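Local coordinates for ribosomal protein uL16 3-hydroxylase (Escherichia coli, PDB 4CCL), which hydroxylates an arginine of ribosomal protein uL16 as a homodimeric, iron- and 2-oxoglutarate-dependent oxygenase that regulates growth, at residues V49-V54 and G66-Y71; D163-I168 and G184-G189; A282-P287 and L363-Y368. All blocks are in the same frame, centred on the assembly; numbering follows the deposited sequence.

Interaction 1 (V49-V54 and G66-Y71); sequences VDSRLV and GPFESY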
# COMPACT_ATOMS: atom_id res chain seq x y z
N VAL B 49 -3.57 -24.12 -17.02
CA VAL B 49 -2.28 -24.51 -16.47
C VAL B 49 -1.16 -23.55 -16.89
O VAL B 49 -1.14 -23.07 -18.03
CB VAL B 49 -1.91 -25.94 -16.92
CG1 VAL B 49 -0.65 -26.42 -16.23
CG2 VAL B 49 -3.06 -26.89 -16.64
N ASP B 50 -0.24 -23.27 -15.97
CA ASP B 50 0.95 -22.50 -16.28
C ASP B 50 2.04 -23.49 -16.70
O ASP B 50 2.51 -24.28 -15.88
CB ASP B 50 1.40 -21.69 -15.06
CG ASP B 50 2.60 -20.78 -15.35
OD1 ASP B 50 3.33 -21.02 -16.33
OD2 ASP B 50 2.81 -19.82 -14.58
N SER B 51 2.45 -23.42 -17.96
CA SER B 51 3.49 -24.29 -18.48
C SER B 51 4.36 -23.53 -19.46
O SER B 51 3.95 -22.52 -20.02
CB SER B 51 2.88 -25.52 -19.16
OG SER B 51 2.07 -25.15 -20.26
N ARG B 52 5.59 -24.02 -19.66
CA ARG B 52 6.50 -23.40 -20.62
C ARG B 52 7.51 -24.39 -21.20
O ARG B 52 7.86 -25.38 -20.56
CB ARG B 52 7.22 -22.21 -19.98
CG ARG B 52 7.87 -22.51 -18.64
CD ARG B 52 8.25 -21.22 -17.92
NE ARG B 52 9.69 -20.98 -17.92
CZ ARG B 52 10.26 -19.86 -17.47
NH1 ARG B 52 9.51 -18.88 -16.98
NH2 ARG B 52 11.58 -19.73 -17.50
N LEU B 53 7.97 -24.11 -22.41
CA LEU B 53 9.02 -24.87 -23.05
C LEU B 53 10.30 -24.05 -23.06
O LEU B 53 10.30 -22.90 -23.51
CB LEU B 53 8.64 -25.22 -24.49
CG LEU B 53 8.11 -26.63 -24.75
CD1 LEU B 53 7.92 -26.84 -26.25
CD2 LEU B 53 9.07 -27.67 -24.19
N VAL B 54 11.38 -24.64 -22.56
CA VAL B 54 12.68 -24.00 -22.61
C VAL B 54 13.62 -24.83 -23.46
O VAL B 54 13.93 -25.98 -23.12
CB VAL B 54 13.28 -23.81 -21.21
CG1 VAL B 54 14.60 -23.06 -21.30
CG2 VAL B 54 12.31 -23.07 -20.31
N GLY B 66 3.14 -21.72 -22.63
CA GLY B 66 2.01 -22.55 -23.03
C GLY B 66 0.67 -21.89 -22.83
O GLY B 66 0.61 -20.73 -22.41
N PRO B 67 -0.43 -22.62 -23.11
CA PRO B 67 -0.51 -24.03 -23.51
C PRO B 67 -0.04 -24.33 -24.94
O PRO B 67 0.37 -23.42 -25.66
CB PRO B 67 -2.00 -24.34 -23.37
CG PRO B 67 -2.67 -23.04 -23.60
CD PRO B 67 -1.76 -22.00 -23.01
N PHE B 68 -0.12 -25.59 -25.34
CA PHE B 68 0.38 -26.04 -26.64
C PHE B 68 -0.59 -26.99 -27.34
O PHE B 68 -1.23 -27.82 -26.69
CB PHE B 68 1.72 -26.77 -26.46
CG PHE B 68 2.69 -26.05 -25.58
CD1 PHE B 68 3.42 -24.97 -26.06
CD2 PHE B 68 2.88 -26.45 -24.27
CE1 PHE B 68 4.32 -24.31 -25.25
CE2 PHE B 68 3.78 -25.79 -23.45
CZ PHE B 68 4.50 -24.72 -23.94
N GLU B 69 -0.71 -26.85 -28.65
CA GLU B 69 -1.48 -27.81 -29.45
C GLU B 69 -0.62 -28.88 -30.13
O GLU B 69 -1.15 -29.77 -30.79
CB GLU B 69 -2.32 -27.07 -30.49
N SER B 70 0.70 -28.80 -29.97
CA SER B 70 1.60 -29.60 -30.80
C SER B 70 2.81 -30.21 -30.09
O SER B 70 3.45 -29.55 -29.27
CB SER B 70 2.08 -28.77 -31.99
OG SER B 70 2.70 -27.58 -31.54
N TYR B 71 3.11 -31.46 -30.42
CA TYR B 71 4.33 -32.12 -29.96
C TYR B 71 5.44 -32.04 -31.00
O TYR B 71 6.54 -32.57 -30.79
CB TYR B 71 4.04 -33.58 -29.61

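Interaction 2 (D163-I168 and G184-G189); sequences DPFEAI and GFPHEG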
# COMPACT_ATOMS: atom_id res chain seq x y z
N ASP B 163 26.05 -16.61 -14.42
CA ASP B 163 27.25 -17.06 -15.11
C ASP B 163 27.60 -18.46 -14.60
O ASP B 163 27.22 -18.82 -13.48
CB ASP B 163 28.40 -16.09 -14.87
CG ASP B 163 28.08 -14.68 -15.33
OD1 ASP B 163 27.14 -14.51 -16.13
OD2 ASP B 163 28.76 -13.73 -14.88
N PRO B 164 28.30 -19.26 -15.42
CA PRO B 164 28.68 -20.61 -14.98
C PRO B 164 29.49 -20.56 -13.69
O PRO B 164 30.26 -19.63 -13.48
CB PRO B 164 29.54 -21.13 -16.14
CG PRO B 164 29.94 -19.92 -16.92
CD PRO B 164 28.78 -18.97 -16.78
N PHE B 165 29.31 -21.57 -12.85
CA PHE B 165 29.88 -21.56 -11.51
C PHE B 165 30.70 -22.81 -11.23
O PHE B 165 30.52 -23.84 -11.88
CB PHE B 165 28.76 -21.42 -10.48
CG PHE B 165 27.65 -22.41 -10.66
CD1 PHE B 165 27.72 -23.67 -10.07
CD2 PHE B 165 26.53 -22.09 -11.41
CE1 PHE B 165 26.70 -24.58 -10.24
CE2 PHE B 165 25.51 -23.01 -11.58
CZ PHE B 165 25.59 -24.25 -10.99
N GLU B 166 31.59 -22.71 -10.25
CA GLU B 166 32.33 -23.86 -9.76
C GLU B 166 31.44 -24.62 -8.80
O GLU B 166 30.98 -24.08 -7.79
CB GLU B 166 33.61 -23.40 -9.06
CG GLU B 166 34.33 -24.49 -8.30
CD GLU B 166 35.66 -24.01 -7.74
OE1 GLU B 166 36.21 -23.02 -8.28
OE2 GLU B 166 36.14 -24.60 -6.75
N ALA B 167 31.19 -25.89 -9.11
CA ALA B 167 30.22 -26.68 -8.36
C ALA B 167 30.76 -27.23 -7.05
O ALA B 167 31.84 -27.83 -7.01
CB ALA B 167 29.68 -27.81 -9.22
N ILE B 168 30.03 -27.00 -5.96
CA ILE B 168 30.30 -27.70 -4.71
C ILE B 168 29.54 -29.02 -4.68
O ILE B 168 29.79 -29.87 -3.84
CB ILE B 168 29.94 -26.85 -3.47
CG1 ILE B 168 28.42 -26.67 -3.36
CG2 ILE B 168 30.65 -25.51 -3.51
CD1 ILE B 168 27.99 -25.88 -2.14
N GLY B 184 19.68 -18.92 -2.59
CA GLY B 184 20.95 -18.24 -2.72
C GLY B 184 22.05 -19.08 -3.35
O GLY B 184 23.12 -18.57 -3.68
N PHE B 185 21.78 -20.38 -3.50
CA PHE B 185 22.77 -21.28 -4.09
C PHE B 185 22.49 -21.50 -5.57
O PHE B 185 21.45 -22.03 -5.94
CB PHE B 185 22.77 -22.63 -3.36
CG PHE B 185 23.34 -22.56 -1.97
CD1 PHE B 185 22.57 -22.12 -0.91
CD2 PHE B 185 24.66 -22.94 -1.73
CE1 PHE B 185 23.09 -22.06 0.36
CE2 PHE B 185 25.18 -22.87 -0.45
CZ PHE B 185 24.40 -22.43 0.60
N PRO B 186 23.43 -21.07 -6.43
CA PRO B 186 23.25 -21.27 -7.87
C PRO B 186 23.26 -22.74 -8.22
O PRO B 186 24.08 -23.50 -7.70
CB PRO B 186 24.48 -20.58 -8.47
CG PRO B 186 25.49 -20.60 -7.38
CD PRO B 186 24.72 -20.44 -6.11
N HIS B 187 22.33 -23.15 -9.07
CA HIS B 187 22.23 -24.54 -9.46
C HIS B 187 21.82 -24.68 -10.92
O HIS B 187 21.17 -23.80 -11.48
CB HIS B 187 21.25 -25.28 -8.56
CG HIS B 187 19.90 -24.63 -8.46
ND1 HIS B 187 19.62 -23.65 -7.55
CD2 HIS B 187 18.77 -24.83 -9.17
CE1 HIS B 187 18.36 -23.26 -7.69
NE2 HIS B 187 17.82 -23.96 -8.68
N GLU B 188 22.22 -25.79 -11.52
CA GLU B 188 21.88 -26.09 -12.89
C GLU B 188 21.76 -27.59 -13.00
O GLU B 188 22.50 -28.31 -12.35
CB GLU B 188 22.98 -25.60 -13.82
CG GLU B 188 22.77 -25.96 -15.28
CD GLU B 188 23.89 -25.48 -16.18
OE1 GLU B 188 25.02 -25.31 -15.67
OE2 GLU B 188 23.64 -25.28 -17.38
N GLY B 189 20.86 -28.07 -13.84
CA GLY B 189 20.81 -29.49 -14.08
C GLY B 189 20.26 -29.80 -15.45
O GLY B 189 19.48 -29.03 -16.00

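Interaction 3 (A282-P287 and L363-Y368); sequences APPEPP and LVNSGY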
# COMPACT_ATOMS: atom_id res chain seq x y z
N ALA B 282 -14.38 -25.87 -9.31
CA ALA B 282 -15.65 -26.20 -9.94
C ALA B 282 -16.73 -26.40 -8.89
O ALA B 282 -16.97 -27.53 -8.46
CB ALA B 282 -15.50 -27.45 -10.79
N PRO B 283 -17.37 -25.30 -8.47
CA PRO B 283 -18.48 -25.36 -7.51
C PRO B 283 -19.53 -26.36 -7.98
O PRO B 283 -19.81 -26.40 -9.18
CB PRO B 283 -19.06 -23.94 -7.57
CG PRO B 283 -17.91 -23.09 -7.98
CD PRO B 283 -17.11 -23.93 -8.93
N PRO B 284 -20.07 -27.16 -7.05
CA PRO B 284 -21.05 -28.21 -7.39
C PRO B 284 -22.17 -27.60 -8.22
O PRO B 284 -22.68 -26.55 -7.83
CB PRO B 284 -21.59 -28.62 -6.02
CG PRO B 284 -20.46 -28.35 -5.08
CD PRO B 284 -19.76 -27.13 -5.61
N GLU B 285 -22.53 -28.23 -9.34
CA GLU B 285 -23.38 -27.56 -10.33
C GLU B 285 -24.73 -27.12 -9.75
O GLU B 285 -25.04 -25.93 -9.78
CB GLU B 285 -23.53 -28.40 -11.61
N PRO B 286 -25.56 -28.04 -9.25
CA PRO B 286 -26.47 -27.46 -8.26
C PRO B 286 -25.74 -27.31 -6.94
O PRO B 286 -24.88 -28.13 -6.65
CB PRO B 286 -27.58 -28.50 -8.16
CG PRO B 286 -26.92 -29.79 -8.49
CD PRO B 286 -25.86 -29.47 -9.51
N PRO B 287 -26.03 -26.25 -6.17
CA PRO B 287 -25.42 -26.15 -4.84
C PRO B 287 -25.97 -27.21 -3.88
O PRO B 287 -27.08 -27.71 -4.09
CB PRO B 287 -25.83 -24.75 -4.37
CG PRO B 287 -26.03 -23.99 -5.63
CD PRO B 287 -26.63 -24.97 -6.60
N LEU B 363 -18.48 -24.05 2.22
CA LEU B 363 -17.13 -24.43 1.82
C LEU B 363 -17.15 -25.44 0.68
O LEU B 363 -16.36 -25.34 -0.27
CB LEU B 363 -16.34 -24.97 3.01
CG LEU B 363 -15.94 -23.97 4.09
CD1 LEU B 363 -15.33 -24.68 5.30
CD2 LEU B 363 -14.98 -22.92 3.54
N VAL B 364 -18.04 -26.42 0.77
CA VAL B 364 -18.18 -27.42 -0.29
C VAL B 364 -18.75 -26.80 -1.56
O VAL B 364 -18.24 -27.02 -2.66
CB VAL B 364 -19.04 -28.61 0.16
CG1 VAL B 364 -19.29 -29.57 -0.99
CG2 VAL B 364 -18.38 -29.34 1.32
N ASN B 365 -19.81 -26.00 -1.41
CA ASN B 365 -20.41 -25.30 -2.54
C ASN B 365 -19.45 -24.33 -3.22
O ASN B 365 -19.63 -23.97 -4.38
CB ASN B 365 -21.68 -24.56 -2.10
CG ASN B 365 -22.80 -25.51 -1.72
OD1 ASN B 365 -22.84 -26.65 -2.18
ND2 ASN B 365 -23.72 -25.04 -0.88
N SER B 366 -18.42 -23.90 -2.49
CA SER B 366 -17.39 -23.02 -3.04
C SER B 366 -16.41 -23.80 -3.91
O SER B 366 -15.69 -23.22 -4.72
CB SER B 366 -16.63 -22.32 -1.91
OG SER B 366 -16.90 -20.93 -1.89
N GLY B 367 -16.39 -25.12 -3.73
CA GLY B 367 -15.51 -25.99 -4.49
C GLY B 367 -14.27 -26.40 -3.72
O GLY B 367 -13.42 -27.13 -4.23
N TYR B 368 -14.16 -25.93 -2.48
CA TYR B 368 -12.95 -26.12 -1.69
C TYR B 368 -12.82 -27.56 -1.18
O TYR B 368 -11.71 -28.04 -0.93
CB TYR B 368 -12.90 -25.11 -0.54
CG TYR B 368 -12.84 -23.66 -0.98
CD1 TYR B 368 -12.58 -23.32 -2.30
CD2 TYR B 368 -13.02 -22.63 -0.06
CE1 TYR B 368 -12.52 -22.00 -2.70
CE2 TYR B 368 -12.96 -21.31 -0.46
CZ TYR B 368 -12.71 -21.00 -1.78
OH TYR B 368 -12.65 -19.68 -2.17
O HOH W 1 -13.77 -27.67 -6.96

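Interaction 1 (V49-V54 and G66-Y71)
S51 and G66 form a backbone pair at the open end of a beta hairpin. Strands 51-57 and 60-65 make this hairpin. It lies at the margin of the eight-stranded antiparallel sheet of the oxygenase domain.

One hydrogen bond joins the two segments. G66 N donates to S51 O over 2.8 Å, with an N-H...O angle of 163°. L53 pairs with S64 further into the hairpin, so the S51-G66 bond carries the pairing to the point where the chain leaves the sheet. A cis peptide links G66 to P67, and the loop begins there.

The remaining contacts are van der Waals and centre on the F68 ring. CG of F68 is anti to its own carbonyl carbon (chi1 -47°), which points the ring end-on at the strand, so that CZ and CE2 do the touching. F68 CZ comes 3.8 Å from L53 N and 4.1 Å from R52 C. R52 C is at the ring edge. The L53 side chain meets the end of the ring at a slant, L53 CG 4.2 Å from F68 CZ. L53 also packs on W79 of strand 79-83, the neighbour on the other side of 51-57 in the sheet. Within its own segment, G66 CA lies over one face of the F68 ring, toward the rim. S51 OG stands 3.7 Å from F68 CE2, in an oblique position relative to the ring.

Interaction 2 (D163-I168 and G184-G189)
F165 lays one ring face on P186 and brings CZ to H187 and E188. P186 leads into strand 187-191, which carries H187, an iron ligand of the JmjC-type fold. CG of F165 lies between its backbone N and carbonyl carbon (chi1 51°), and the ring points at the other segment. P186 supplies a CH-pi contact: its CB is 4.2 Å from the centroid of the F165 ring, 23° off the normal. P186 O lies over the same face, displaced toward the rim, 3.7 Å from F165 CZ. E188 N is at the ring edge in the ring plane. E188 CB is 4.1 Å from F165 CZ, the rest of the E188 chain runs on extended, and E188 OE1 has a long, weak ion pair with R143 NH1. The backbone O of F165 bonds to R143 NH2.

The chain bends sharply at I168. I168 CD1 makes a looser apolar contact with F185 CE2 at 4.5 Å.

The second segment also fixes its own histidine. H187 ND1 donates to F185 O over 2.9 Å, in the plane of both the ring and the carbonyl. This sets the rotation of the ring, consistent with leaving NE2 to face the metal site. The H187 ring meets H125, another iron ligand, edge to face.

Strand 140-145 runs between strands 167-173 and 187-191 in a three-stranded antiparallel sheet. E188 pairs with R143 through the backbone, and F185 packs on V144. F165, just before strand 167-173, reaches over to strand 187-191 on the far side of 140-145.

Interaction 3 (A282-P287 and L363-Y368)
A Schellman motif closes the last turn of helix 354-365, and the proline-rich loop 282-287 packs against it. P283 and P284 meet the carbonyl oxygens at this helix end. P284 CD lies 3.3 Å from V364 O and 3.4 Å from N365 O. P283 CB approaches N365 O as well. P284 CG adds an apolar contact of 4.4 Å with V364 CG1.

G367 has positive phi (100°) and turns the chain out of the helix. Two bonds define the motif: Y368 N to L363 O at 3.2 Å, and G367 N to V364 O at 2.9 Å. The whole contact belongs to the C-terminal winged-helix region, where it joins the end of helix 354-365 to the loop leading into helix 290-298.

With CG anti to its carbonyl carbon (chi1 -68°), N365 turns its amide to P287. N365 OD1 accepts a hydrogen bond from Y288 N and lies 3.6 Å from P287 C. N365 ND2 is beside P287 CB. At the other end of the loop a water links the backbones: it accepts from A282 N at 3.0 Å and donates to G367 O at 2.8 Å.

In the fold
The three contacts follow one another along the chain, each closing before the next opens. Interactions 1 and 2 belong to the N-terminal oxygenase part. Their centres are about 27 Å apart, and their nearest atoms about 9 Å. Interaction 1 is on the eight-stranded sheet, at the hairpin 51-57 and 60-65. Interaction 2 is on the three-stranded sheet and includes an iron ligand. Interaction 3 is in the winged-helix region, away from the annotated sites. Its centre is about 29 Å from that of interaction 1 and about 46 Å from that of interaction 2, on the opposite side of the chain's centre. None of the three joins the oxygenase and winged-helix parts; each holds together elements within one.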